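Local coordinates for protein EvdO2 (Micromonospora carbonacea, PDB 4XAB) that probably works as a metal-dependent oxygenase of the phytanoyl-CoA dioxygenase family, carrying out an oxidative cyclization in orthosomycin biosynthesis, at residues R13-F18 / F101-E106; Q40-L45 / P225-V230; Y58-Q63 / P73-P78; G143-T148 / V207-R212. All blocks are in the same frame, centred on the assembly; numbering follows the deposited sequence.

Interaction 1: R13-F18 / F101-E106; sequences RDREEF and FLDMAE
Phe18 overlaps the ring of Phe101 in an offset stack, the centroids 4.8 Å apart and the planes inclined by 26°. The offset brings Phe101 CD2 over one face of the Phe18 ring, 3.6 Å from Phe18 CG. In return Phe18 CB rests over a face of Phe101, a CH-pi contact 4.2 Å from that ring's centroid. Setting CG of Phe18 anti to its own N (chi1 175°) directs the ring into this overlap. The Phe101 ring also reaches the helix backbone: its CE1 approaches Arg15 CA to 3.8 Å, and its CZ meets the carbonyl oxygen of Asp14. With an alanine in place of Phe101, the Phe18 ring would probably lose its stacking partner and a gap would open beside the backbone of Asp14 and Arg15.

A charged pair flanks the two rings. In one of two modelled conformers, Arg15 stretches its chain past Phe101 and gives NH2 to Asp103 OD2 at 2.7 Å, with 158° at the hydrogen. The oxygen lies in the guanidinium plane and uses its syn lone pair. Arg15's second conformer makes this salt bridge doubtful as a permanent tie, but Arg19 bridges to the same oxygen. The contact thus packs helix 12-21 against the C-terminal end of helix 89-102, where both phenylalanines also touch Leu144 of strand 139-149 and Val208 of strand 206-210.

Interaction 2: Q40-L45 / P225-V230; sequences QAYDRL and PRRAYV
Helix 40-45 passes strand 226-230 almost at a right angle, at 103° with the axes 10.5 Å apart, and Tyr42 faces Arg227 at the nearest approach of the backbones. Tyr42 spans the separation. Its OH donates to Ala228 O over 2.7 Å, and the bond bends strongly at the acceptor: the C=O...OH angle is 112°, with the hydroxyl above the carbonyl plane and not on a lone pair. This gives the polar end of a buried side chain a partner. The same hydroxyl lies 3.2 Å from Tyr229 CB and near the plane of the Tyr229 ring, at its edge.

Further back along the tyrosine, the aliphatic part of Arg227 runs beside the ring, its chain heading the other way, with Arg227 CB 3.7 Å from Tyr42 CD2. A bend at chi3 (-70°) then carries the guanidinium towards Asp43. The direct salt bridge is long, 3.7 Å between Asp43 OD1 and Arg227 NH1, and water fills in: water 1 donates to Asp43 OD1 at 2.7 Å and accepts from Arg227 NH1 at 2.9 Å, while water 2 links Asp43 OD2 to the same nitrogen more weakly. The stronger partner of Arg227 is Asp151, which forms a salt bridge with NH2. Helix 32-45 is thereby fastened to strand 226-234, which runs between strands 110-118 and 139-149; Tyr42 also touches Ala115 of the former and meets the Phe46 ring.

Interaction 3: Y58-Q63 / P73-P78; sequences YDIAGQ and PQIIKP
Apolar packing between Ile60 and Pro73 forms the middle of the contact. Ile60 CD1 lies 4.1 Å from Pro73 CB and comes closer still to the backbone beyond, 3.6 Å from Gln74 N. With CG1 between the backbone N and the carbonyl carbon, a crowded position (chi1 58°), Ile60 sends its two branches to different neighbours: CD1 goes to the proline and CG2 to Ile75 CD1. Tyr58 CD2 adds a touch on Pro73 CG, also at 4.1 Å.

Gln63 contributes by van der Waals contact and by its polar end. A bend at chi2 (-70°) folds the amide across the proline ring at a slant, and CD stands 3.8 Å from Pro73 CG. Its NE2 donates to Leu71 O and to water 3.

No hydrogen bond passes directly between the segments, and two waters take on that task. Water 3 accepts from Gln63 NE2 and Gln74 N and donates to Ala61 O. Water 4 donates to Ala61 O at 2.6 Å and to Gln74 O at 2.7 Å, so a single carbonyl receives both waters. Were a leucine to replace Gln63, water 3 would probably lose one of its donors and Leu71 O the amide that binds it. The chemistry implies a seam divided in two, with methyl groups, the Gln63 amide and the proline ring in direct van der Waals contact, while water joins the loop's Ala61 carbonyl to the backbone N and O of Gln74 on strand 74-76.

Interaction 4: G143-T148 / V207-R212; sequences GLSIWT and VVHDFR
Strands 143-148 and 207-210 are antiparallel neighbours in the double-stranded beta-helix core, with Ser145-His209 and Trp147-Val207 as the hydrogen-bonded pairs. The straightest bond runs from Trp147 N to Val207 O, 2.8 Å long with 171° at the hydrogen and nearly along the C=O axis. Ser145 and His209 exchange bonds of 3.0 Å in both directions, Ser145 N to His209 O and His209 N to Ser145 O. Phe211 N extends the pairing beyond the strand by donating to Gly143 O from above the carbonyl plane.

One face of the sheet carries Leu144, Ile146 and Val208, with the two branches of Val208 divided between them: CG1 meets Leu144 CD2 at 3.9 Å and CG2 meets Ile146 CG1. The other face carries Ser145, Trp147, Val207 and His209 and looks toward the nickel ion, which His129, Asp131 and His215 bind in the manner of the family's facial triad. His209 is a second-shell residue there, hydrogen-bonded through ND1 to Tyr162 and through NE2 to the metal ligand Asp131. Its chi1 of 59° lays one face of the imidazole beneath Ser145 CB, a CH-pi contact. Nearby, Trp147 CB packs 3.6 Å from Val207 CG2.

At the strand end Phe211 folds its ring flat against Gly143, whose CA lies 3.7 Å from the ring centroid and 16° off the normal. A CB on this glycine would run into Phe211 CE2 with the ring where it stands. Asp210 OD1 accepts from Arg212 N in an Asx turn, and water 5 connects Asp210 OD2 with Gly143 N.

Overall arrangement
From the N terminus, helix 12-21 opens interaction 1, which closes at the end of helix 89-102. Before that closure helix 32-45 opens interaction 2, completed only at strand 226-234, so the two long loops cross along the chain. Interaction 3 closes a short loop at strand 74-76, within the span of both. Interaction 4, in series after interactions 1 and 3, lies inside the span of interaction 2 and joins strands 139-149 and 206-210. In space the four form a chain, 1 to 4 to 2 to 3: interaction 4 packs on interaction 1 through Leu144, while Trp147 and Thr148 adjoin residues 228-230 of interaction 2. Interaction 3 meets interaction 2 around Leu45, on the opposite side of the chain's centre from interaction 1.

Interaction 1: R13-F18 / F101-E106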
# COMPACT_ATOMS: atom_id res chain seq x y z
N ARG A 13 16.04 15.52 4.72
CA ARG A 13 14.81 16.18 4.31
C ARG A 13 13.68 15.18 4.06
O ARG A 13 12.52 15.46 4.37
CB ARG A 13 15.07 17.01 3.05
CG ARG A 13 13.86 17.76 2.54
CD ARG A 13 14.09 18.23 1.11
NE ARG A 13 14.41 17.11 0.22
CZ ARG A 13 14.51 17.22 -1.10
NH1 ARG A 13 14.32 18.39 -1.68
NH2 ARG A 13 14.80 16.15 -1.83
N ASP A 14 14.03 14.03 3.49
CA ASP A 14 13.03 12.98 3.23
C ASP A 14 12.42 12.52 4.54
O ASP A 14 11.20 12.40 4.67
CB ASP A 14 13.64 11.78 2.50
CG ASP A 14 14.07 12.11 1.09
OD1 ASP A 14 13.30 12.77 0.36
OD2 ASP A 14 15.19 11.71 0.71
N ARG A 15 13.27 12.23 5.52
CA ARG A 15 12.79 11.77 6.81
C ARG A 15 11.98 12.85 7.52
O ARG A 15 10.96 12.55 8.16
CB ARG A 15 13.97 11.33 7.69
CG ARG A 15 13.56 10.77 9.03
CD ARG A 15 14.79 10.51 9.90
NE ARG A 15 14.43 10.27 11.30
CZ ARG A 15 14.32 11.23 12.21
NH1 ARG A 15 14.54 12.49 11.88
NH2 ARG A 15 13.99 10.92 13.46
N GLU A 16 12.44 14.09 7.42
CA GLU A 16 11.79 15.19 8.09
C GLU A 16 10.38 15.39 7.56
O GLU A 16 9.44 15.57 8.33
CB GLU A 16 12.62 16.47 7.93
CG GLU A 16 11.96 17.69 8.53
CD GLU A 16 12.72 18.97 8.22
OE1 GLU A 16 13.36 19.04 7.15
OE2 GLU A 16 12.66 19.90 9.05
N GLU A 17 10.22 15.33 6.24
CA GLU A 17 8.89 15.55 5.68
C GLU A 17 8.00 14.33 5.92
O GLU A 17 6.79 14.47 6.11
CB GLU A 17 8.97 15.90 4.19
CG GLU A 17 9.60 17.28 3.92
CD GLU A 17 8.95 18.40 4.73
OE1 GLU A 17 7.71 18.53 4.72
OE2 GLU A 17 9.70 19.15 5.39
N PHE A 18 8.59 13.13 5.92
CA PHE A 18 7.81 11.96 6.32
C PHE A 18 7.23 12.13 7.73
O PHE A 18 6.06 11.83 7.97
CB PHE A 18 8.65 10.67 6.25
CG PHE A 18 7.93 9.46 6.78
CD1 PHE A 18 6.98 8.80 6.00
CD2 PHE A 18 8.19 8.98 8.06
CE1 PHE A 18 6.30 7.69 6.49
CE2 PHE A 18 7.51 7.87 8.56
CZ PHE A 18 6.57 7.23 7.77
N PHE A 101 13.26 5.84 8.87
CA PHE A 101 12.04 6.62 9.05
C PHE A 101 11.36 6.34 10.40
O PHE A 101 10.68 7.21 10.93
CB PHE A 101 11.05 6.34 7.92
CG PHE A 101 11.36 7.08 6.63
CD1 PHE A 101 12.60 7.68 6.43
CD2 PHE A 101 10.41 7.18 5.63
CE1 PHE A 101 12.88 8.35 5.25
CE2 PHE A 101 10.68 7.85 4.44
CZ PHE A 101 11.91 8.44 4.26
N LEU A 102 11.52 5.12 10.93
CA LEU A 102 10.87 4.76 12.19
C LEU A 102 11.78 4.90 13.41
O LEU A 102 11.33 4.74 14.53
CB LEU A 102 10.34 3.32 12.12
CG LEU A 102 9.26 3.00 11.10
CD1 LEU A 102 9.08 1.50 10.98
CD2 LEU A 102 7.94 3.65 11.49
N ASP A 103 13.06 5.19 13.17
CA ASP A 103 14.07 5.22 14.24
C ASP A 103 14.10 3.90 15.01
O ASP A 103 14.15 3.88 16.24
CB ASP A 103 13.82 6.37 15.21
CG ASP A 103 14.16 7.71 14.61
OD1 ASP A 103 15.27 7.85 14.07
OD2 ASP A 103 13.30 8.62 14.68
N MET A 104 14.09 2.81 14.26
CA MET A 104 14.15 1.47 14.82
C MET A 104 15.18 0.63 14.11
O MET A 104 15.37 0.77 12.90
CB MET A 104 12.79 0.79 14.72
CG MET A 104 11.73 1.43 15.53
SD MET A 104 10.19 0.57 15.22
CE MET A 104 10.67 -1.12 15.53
N ALA A 105 15.86 -0.24 14.86
CA ALA A 105 16.82 -1.16 14.27
C ALA A 105 16.12 -2.06 13.27
O ALA A 105 14.98 -2.47 13.50
CB ALA A 105 17.53 -2.00 15.35
N GLU A 106 16.79 -2.37 12.17
CA GLU A 106 16.22 -3.24 11.14
C GLU A 106 15.78 -4.58 11.72
O GLU A 106 14.76 -5.15 11.31
CB GLU A 106 17.24 -3.44 10.02
CG GLU A 106 17.55 -2.16 9.27
CD GLU A 106 18.46 -2.36 8.08
OE1 GLU A 106 18.43 -3.45 7.49
OE2 GLU A 106 19.21 -1.42 7.74

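Interaction 2: Q40-L45 / P225-V230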
# COMPACT_ATOMS: atom_id res chain seq x y z
N GLN A 40 8.01 -8.99 -14.76
CA GLN A 40 7.97 -10.37 -15.22
C GLN A 40 7.36 -11.28 -14.16
O GLN A 40 6.59 -12.19 -14.49
CB GLN A 40 9.37 -10.86 -15.58
CG GLN A 40 9.95 -10.21 -16.82
CD GLN A 40 11.37 -10.65 -17.10
OE1 GLN A 40 12.21 -10.69 -16.20
NE2 GLN A 40 11.65 -11.00 -18.35
N ALA A 41 7.70 -11.04 -12.90
CA ALA A 41 7.11 -11.79 -11.80
C ALA A 41 5.60 -11.58 -11.70
O ALA A 41 4.85 -12.53 -11.45
CB ALA A 41 7.78 -11.40 -10.49
N TYR A 42 5.15 -10.34 -11.90
CA TYR A 42 3.72 -10.04 -11.85
C TYR A 42 2.98 -10.65 -13.04
O TYR A 42 1.82 -11.03 -12.92
CB TYR A 42 3.49 -8.53 -11.81
CG TYR A 42 3.46 -7.95 -10.41
CD1 TYR A 42 4.51 -8.18 -9.52
CD2 TYR A 42 2.40 -7.15 -9.98
CE1 TYR A 42 4.50 -7.65 -8.24
CE2 TYR A 42 2.38 -6.61 -8.68
CZ TYR A 42 3.43 -6.87 -7.82
OH TYR A 42 3.43 -6.35 -6.54
N ASP A 43 3.65 -10.72 -14.19
CA ASP A 43 3.07 -11.35 -15.38
C ASP A 43 2.62 -12.78 -15.09
O ASP A 43 1.66 -13.29 -15.68
CB ASP A 43 4.08 -11.36 -16.54
CG ASP A 43 4.19 -10.01 -17.24
OD1 ASP A 43 3.31 -9.15 -17.04
OD2 ASP A 43 5.16 -9.83 -18.01
N ARG A 44 3.34 -13.44 -14.18
CA ARG A 44 3.05 -14.81 -13.81
C ARG A 44 2.14 -14.90 -12.58
O ARG A 44 1.32 -15.81 -12.48
CB ARG A 44 4.35 -15.59 -13.57
CG ARG A 44 4.13 -17.06 -13.23
CD ARG A 44 3.25 -17.76 -14.26
NE ARG A 44 4.04 -18.43 -15.29
CZ ARG A 44 4.53 -19.66 -15.18
NH1 ARG A 44 4.31 -20.35 -14.07
NH2 ARG A 44 5.23 -20.20 -16.16
N LEU A 45 2.28 -13.96 -11.65
CA LEU A 45 1.44 -13.92 -10.46
C LEU A 45 -0.00 -13.56 -10.79
O LEU A 45 -0.94 -14.09 -10.20
CB LEU A 45 1.97 -12.91 -9.44
CG LEU A 45 3.11 -13.30 -8.51
CD1 LEU A 45 3.52 -12.09 -7.68
CD2 LEU A 45 2.69 -14.46 -7.62
N PRO A 225 -2.86 -1.82 -17.16
CA PRO A 225 -2.86 -2.22 -15.75
C PRO A 225 -1.83 -1.42 -14.98
O PRO A 225 -0.85 -0.96 -15.57
CB PRO A 225 -2.47 -3.71 -15.79
CG PRO A 225 -2.47 -4.09 -17.26
CD PRO A 225 -2.24 -2.84 -18.03
N ARG A 226 -2.07 -1.22 -13.69
CA ARG A 226 -1.15 -0.49 -12.85
C ARG A 226 -0.81 -1.34 -11.65
O ARG A 226 -1.71 -1.71 -10.88
CB ARG A 226 -1.75 0.84 -12.41
CG ARG A 226 -2.31 1.63 -13.57
CD ARG A 226 -1.18 2.27 -14.37
NE ARG A 226 -1.68 2.76 -15.64
CZ ARG A 226 -1.06 3.66 -16.39
NH1 ARG A 226 0.10 4.16 -15.99
NH2 ARG A 226 -1.59 4.05 -17.54
N ARG A 227 0.46 -1.67 -11.50
CA ARG A 227 0.92 -2.63 -10.50
C ARG A 227 1.75 -1.98 -9.41
O ARG A 227 2.55 -1.09 -9.67
CB ARG A 227 1.73 -3.74 -11.18
CG ARG A 227 0.93 -4.48 -12.24
CD ARG A 227 1.84 -5.14 -13.27
NE ARG A 227 2.52 -4.18 -14.14
CZ ARG A 227 3.31 -4.54 -15.15
NH1 ARG A 227 3.51 -5.82 -15.41
NH2 ARG A 227 3.89 -3.61 -15.91
N ALA A 228 1.54 -2.42 -8.17
CA ALA A 228 2.33 -1.92 -7.06
C ALA A 228 2.78 -3.09 -6.22
O ALA A 228 2.07 -4.10 -6.11
CB ALA A 228 1.52 -0.93 -6.21
N TYR A 229 3.97 -2.98 -5.65
CA TYR A 229 4.48 -3.97 -4.72
C TYR A 229 4.67 -3.25 -3.40
O TYR A 229 5.40 -2.26 -3.32
CB TYR A 229 5.79 -4.57 -5.21
CG TYR A 229 6.45 -5.53 -4.24
CD1 TYR A 229 5.81 -6.70 -3.85
CD2 TYR A 229 7.72 -5.28 -3.73
CE1 TYR A 229 6.41 -7.58 -2.97
CE2 TYR A 229 8.32 -6.16 -2.85
CZ TYR A 229 7.67 -7.31 -2.48
OH TYR A 229 8.26 -8.19 -1.61
N VAL A 230 3.97 -3.72 -2.38
CA VAL A 230 3.93 -3.01 -1.11
C VAL A 230 4.69 -3.80 -0.07
O VAL A 230 4.47 -5.00 0.09
CB VAL A 230 2.47 -2.78 -0.63
CG1 VAL A 230 2.48 -1.97 0.65
CG2 VAL A 230 1.66 -2.06 -1.70
O HOH W 1 2.03 -8.28 -14.81
O HOH W 2 5.26 -6.92 -18.03

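Interaction 3: Y58-Q63 / P73-P78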
# COMPACT_ATOMS: atom_id res chain seq x y z
N TYR A 58 -8.80 -12.22 -13.48
CA TYR A 58 -7.45 -12.53 -13.03
C TYR A 58 -7.51 -13.79 -12.19
O TYR A 58 -8.35 -13.92 -11.30
CB TYR A 58 -6.85 -11.35 -12.27
CG TYR A 58 -6.37 -10.27 -13.20
CD1 TYR A 58 -5.11 -10.33 -13.78
CD2 TYR A 58 -7.20 -9.21 -13.55
CE1 TYR A 58 -4.68 -9.35 -14.65
CE2 TYR A 58 -6.77 -8.23 -14.44
CZ TYR A 58 -5.51 -8.30 -14.98
OH TYR A 58 -5.08 -7.33 -15.86
N ASP A 59 -6.62 -14.73 -12.49
CA ASP A 59 -6.74 -16.06 -11.93
C ASP A 59 -6.07 -16.12 -10.57
O ASP A 59 -5.02 -16.74 -10.41
CB ASP A 59 -6.12 -17.10 -12.87
CG ASP A 59 -6.67 -18.48 -12.65
OD1 ASP A 59 -7.48 -18.65 -11.70
OD2 ASP A 59 -6.29 -19.39 -13.41
N ILE A 60 -6.68 -15.45 -9.60
CA ILE A 60 -6.20 -15.47 -8.23
C ILE A 60 -7.38 -15.55 -7.27
O ILE A 60 -8.53 -15.30 -7.66
CB ILE A 60 -5.34 -14.22 -7.89
CG1 ILE A 60 -6.15 -12.94 -8.11
CG2 ILE A 60 -4.06 -14.20 -8.72
CD1 ILE A 60 -5.41 -11.68 -7.72
N ALA A 61 -7.09 -15.90 -6.02
CA ALA A 61 -8.10 -15.87 -4.98
C ALA A 61 -8.66 -14.45 -4.86
O ALA A 61 -7.92 -13.47 -4.93
CB ALA A 61 -7.53 -16.34 -3.66
N GLY A 62 -9.98 -14.35 -4.73
CA GLY A 62 -10.63 -13.05 -4.64
C GLY A 62 -11.25 -12.61 -5.95
O GLY A 62 -12.13 -11.74 -5.97
N GLN A 63 -10.79 -13.19 -7.05
CA GLN A 63 -11.28 -12.82 -8.38
C GLN A 63 -12.04 -13.96 -9.04
O GLN A 63 -13.20 -13.80 -9.44
CB GLN A 63 -10.11 -12.40 -9.27
CG GLN A 63 -9.31 -11.24 -8.70
CD GLN A 63 -10.08 -9.95 -8.74
OE1 GLN A 63 -10.70 -9.61 -9.75
NE2 GLN A 63 -10.06 -9.21 -7.63
N PRO A 73 -7.77 -6.75 -7.63
CA PRO A 73 -6.89 -7.92 -7.65
C PRO A 73 -5.67 -7.73 -6.75
O PRO A 73 -4.91 -6.77 -6.91
CB PRO A 73 -6.46 -8.02 -9.13
CG PRO A 73 -7.58 -7.37 -9.86
CD PRO A 73 -8.04 -6.25 -8.99
N GLN A 74 -5.49 -8.64 -5.80
CA GLN A 74 -4.35 -8.52 -4.91
C GLN A 74 -3.94 -9.85 -4.32
O GLN A 74 -4.74 -10.77 -4.20
CB GLN A 74 -4.65 -7.50 -3.80
CG GLN A 74 -5.92 -7.72 -3.03
CD GLN A 74 -6.46 -6.43 -2.43
OE1 GLN A 74 -7.62 -6.07 -2.63
NE2 GLN A 74 -5.61 -5.72 -1.69
N ILE A 75 -2.66 -9.94 -4.00
CA ILE A 75 -2.09 -11.13 -3.39
C ILE A 75 -1.40 -10.76 -2.09
O ILE A 75 -0.43 -10.01 -2.09
CB ILE A 75 -1.08 -11.81 -4.34
CG1 ILE A 75 -1.76 -12.20 -5.65
CG2 ILE A 75 -0.46 -13.02 -3.68
CD1 ILE A 75 -0.80 -12.54 -6.77
N ILE A 76 -1.92 -11.26 -0.97
CA ILE A 76 -1.26 -11.02 0.31
C ILE A 76 -0.06 -11.95 0.42
O ILE A 76 -0.14 -13.13 0.07
CB ILE A 76 -2.23 -11.21 1.50
CG1 ILE A 76 -1.51 -10.94 2.82
CG2 ILE A 76 -2.83 -12.61 1.48
CD1 ILE A 76 -0.90 -9.56 2.91
N LYS A 77 1.06 -11.40 0.87
CA LYS A 77 2.32 -12.14 1.00
C LYS A 77 2.71 -12.92 -0.26
O LYS A 77 2.85 -14.15 -0.22
CB LYS A 77 2.24 -13.09 2.21
CG LYS A 77 2.21 -12.34 3.52
CD LYS A 77 1.96 -13.26 4.70
CE LYS A 77 2.03 -12.49 6.01
NZ LYS A 77 1.41 -13.23 7.15
N PRO A 78 2.92 -12.21 -1.38
CA PRO A 78 3.31 -12.88 -2.62
C PRO A 78 4.67 -13.58 -2.50
O PRO A 78 4.99 -14.45 -3.31
CB PRO A 78 3.37 -11.73 -3.63
CG PRO A 78 3.69 -10.53 -2.79
CD PRO A 78 2.90 -10.74 -1.53
O HOH W 3 -8.12 -10.42 -5.26
O HOH W 4 -5.37 -13.39 -4.35

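Interaction 4: G143-T148 / V207-R212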
# COMPACT_ATOMS: atom_id res chain seq x y z
N GLY A 143 4.65 1.71 12.57
CA GLY A 143 4.93 1.07 11.30
C GLY A 143 4.63 1.93 10.11
O GLY A 143 4.09 3.03 10.22
N LEU A 144 4.97 1.39 8.95
CA LEU A 144 4.72 2.11 7.72
C LEU A 144 4.63 1.13 6.56
O LEU A 144 4.91 -0.07 6.70
CB LEU A 144 5.81 3.16 7.48
CG LEU A 144 7.30 2.75 7.52
CD1 LEU A 144 7.70 1.89 6.32
CD2 LEU A 144 8.19 3.98 7.57
N SER A 145 4.23 1.67 5.42
CA SER A 145 4.14 0.93 4.17
C SER A 145 4.97 1.62 3.11
O SER A 145 4.97 2.84 3.03
CB SER A 145 2.70 0.84 3.68
OG SER A 145 1.91 0.08 4.58
N ILE A 146 5.65 0.83 2.29
CA ILE A 146 6.42 1.33 1.14
C ILE A 146 5.80 0.72 -0.12
O ILE A 146 5.89 -0.50 -0.36
CB ILE A 146 7.92 0.97 1.26
CG1 ILE A 146 8.51 1.59 2.52
CG2 ILE A 146 8.69 1.50 0.07
CD1 ILE A 146 9.95 1.14 2.83
N TRP A 147 5.13 1.58 -0.87
CA TRP A 147 4.34 1.26 -2.05
C TRP A 147 5.19 1.54 -3.28
O TRP A 147 5.33 2.69 -3.66
CB TRP A 147 3.07 2.14 -2.03
CG TRP A 147 1.92 1.88 -3.00
CD1 TRP A 147 0.82 1.09 -2.77
CD2 TRP A 147 1.70 2.52 -4.27
NE1 TRP A 147 -0.04 1.17 -3.85
CE2 TRP A 147 0.48 2.03 -4.78
CE3 TRP A 147 2.43 3.43 -5.03
CZ2 TRP A 147 -0.03 2.43 -6.02
CZ3 TRP A 147 1.92 3.83 -6.27
CH2 TRP A 147 0.71 3.33 -6.75
N THR A 148 5.80 0.50 -3.86
CA THR A 148 6.68 0.69 -5.03
C THR A 148 5.87 0.41 -6.28
O THR A 148 5.28 -0.67 -6.41
CB THR A 148 7.90 -0.25 -5.00
OG1 THR A 148 8.68 -0.01 -3.83
CG2 THR A 148 8.76 -0.07 -6.26
N VAL A 207 5.86 5.52 -2.71
CA VAL A 207 5.40 6.38 -1.66
C VAL A 207 5.47 5.58 -0.38
O VAL A 207 5.31 4.34 -0.37
CB VAL A 207 3.96 6.91 -1.90
CG1 VAL A 207 3.96 7.93 -3.03
CG2 VAL A 207 3.03 5.77 -2.23
N VAL A 208 5.79 6.29 0.68
CA VAL A 208 5.90 5.70 2.02
C VAL A 208 4.89 6.38 2.94
O VAL A 208 4.84 7.60 2.97
CB VAL A 208 7.32 5.90 2.58
CG1 VAL A 208 7.47 5.20 3.93
CG2 VAL A 208 8.37 5.41 1.57
N HIS A 209 4.09 5.63 3.69
CA HIS A 209 3.19 6.30 4.63
C HIS A 209 3.02 5.55 5.94
O HIS A 209 3.05 4.32 5.99
CB HIS A 209 1.79 6.55 4.03
CG HIS A 209 1.06 5.32 3.59
ND1 HIS A 209 1.10 4.86 2.29
CD2 HIS A 209 0.25 4.47 4.26
CE1 HIS A 209 0.37 3.77 2.19
NE2 HIS A 209 -0.17 3.51 3.37
N ASP A 210 2.83 6.35 6.97
CA ASP A 210 2.58 5.86 8.33
C ASP A 210 1.26 5.08 8.42
O ASP A 210 0.34 5.30 7.65
CB ASP A 210 2.56 7.05 9.29
CG ASP A 210 2.47 6.62 10.75
OD1 ASP A 210 1.36 6.58 11.32
OD2 ASP A 210 3.53 6.32 11.32
N PHE A 211 1.19 4.15 9.38
CA PHE A 211 -0.04 3.40 9.61
C PHE A 211 -1.25 4.30 9.86
O PHE A 211 -2.40 3.87 9.65
CB PHE A 211 0.14 2.46 10.81
CG PHE A 211 0.88 1.19 10.49
CD1 PHE A 211 1.20 0.85 9.19
CD2 PHE A 211 1.24 0.32 11.51
CE1 PHE A 211 1.87 -0.33 8.90
CE2 PHE A 211 1.90 -0.87 11.23
CZ PHE A 211 2.22 -1.19 9.92
N ARG A 212 -1.04 5.53 10.31
CA ARG A 212 -2.18 6.39 10.65
C ARG A 212 -2.45 7.49 9.61
O ARG A 212 -3.37 8.28 9.76
CB ARG A 212 -1.97 7.01 12.03
CG ARG A 212 -3.25 7.23 12.81
CD ARG A 212 -2.95 7.59 14.26
NE ARG A 212 -2.75 6.42 15.11
CZ ARG A 212 -2.63 6.48 16.43
NH1 ARG A 212 -2.67 7.66 17.04
NH2 ARG A 212 -2.46 5.38 17.14
O HOH W 5 2.93 4.10 13.02
O HOH W 6 1.00 2.11 6.23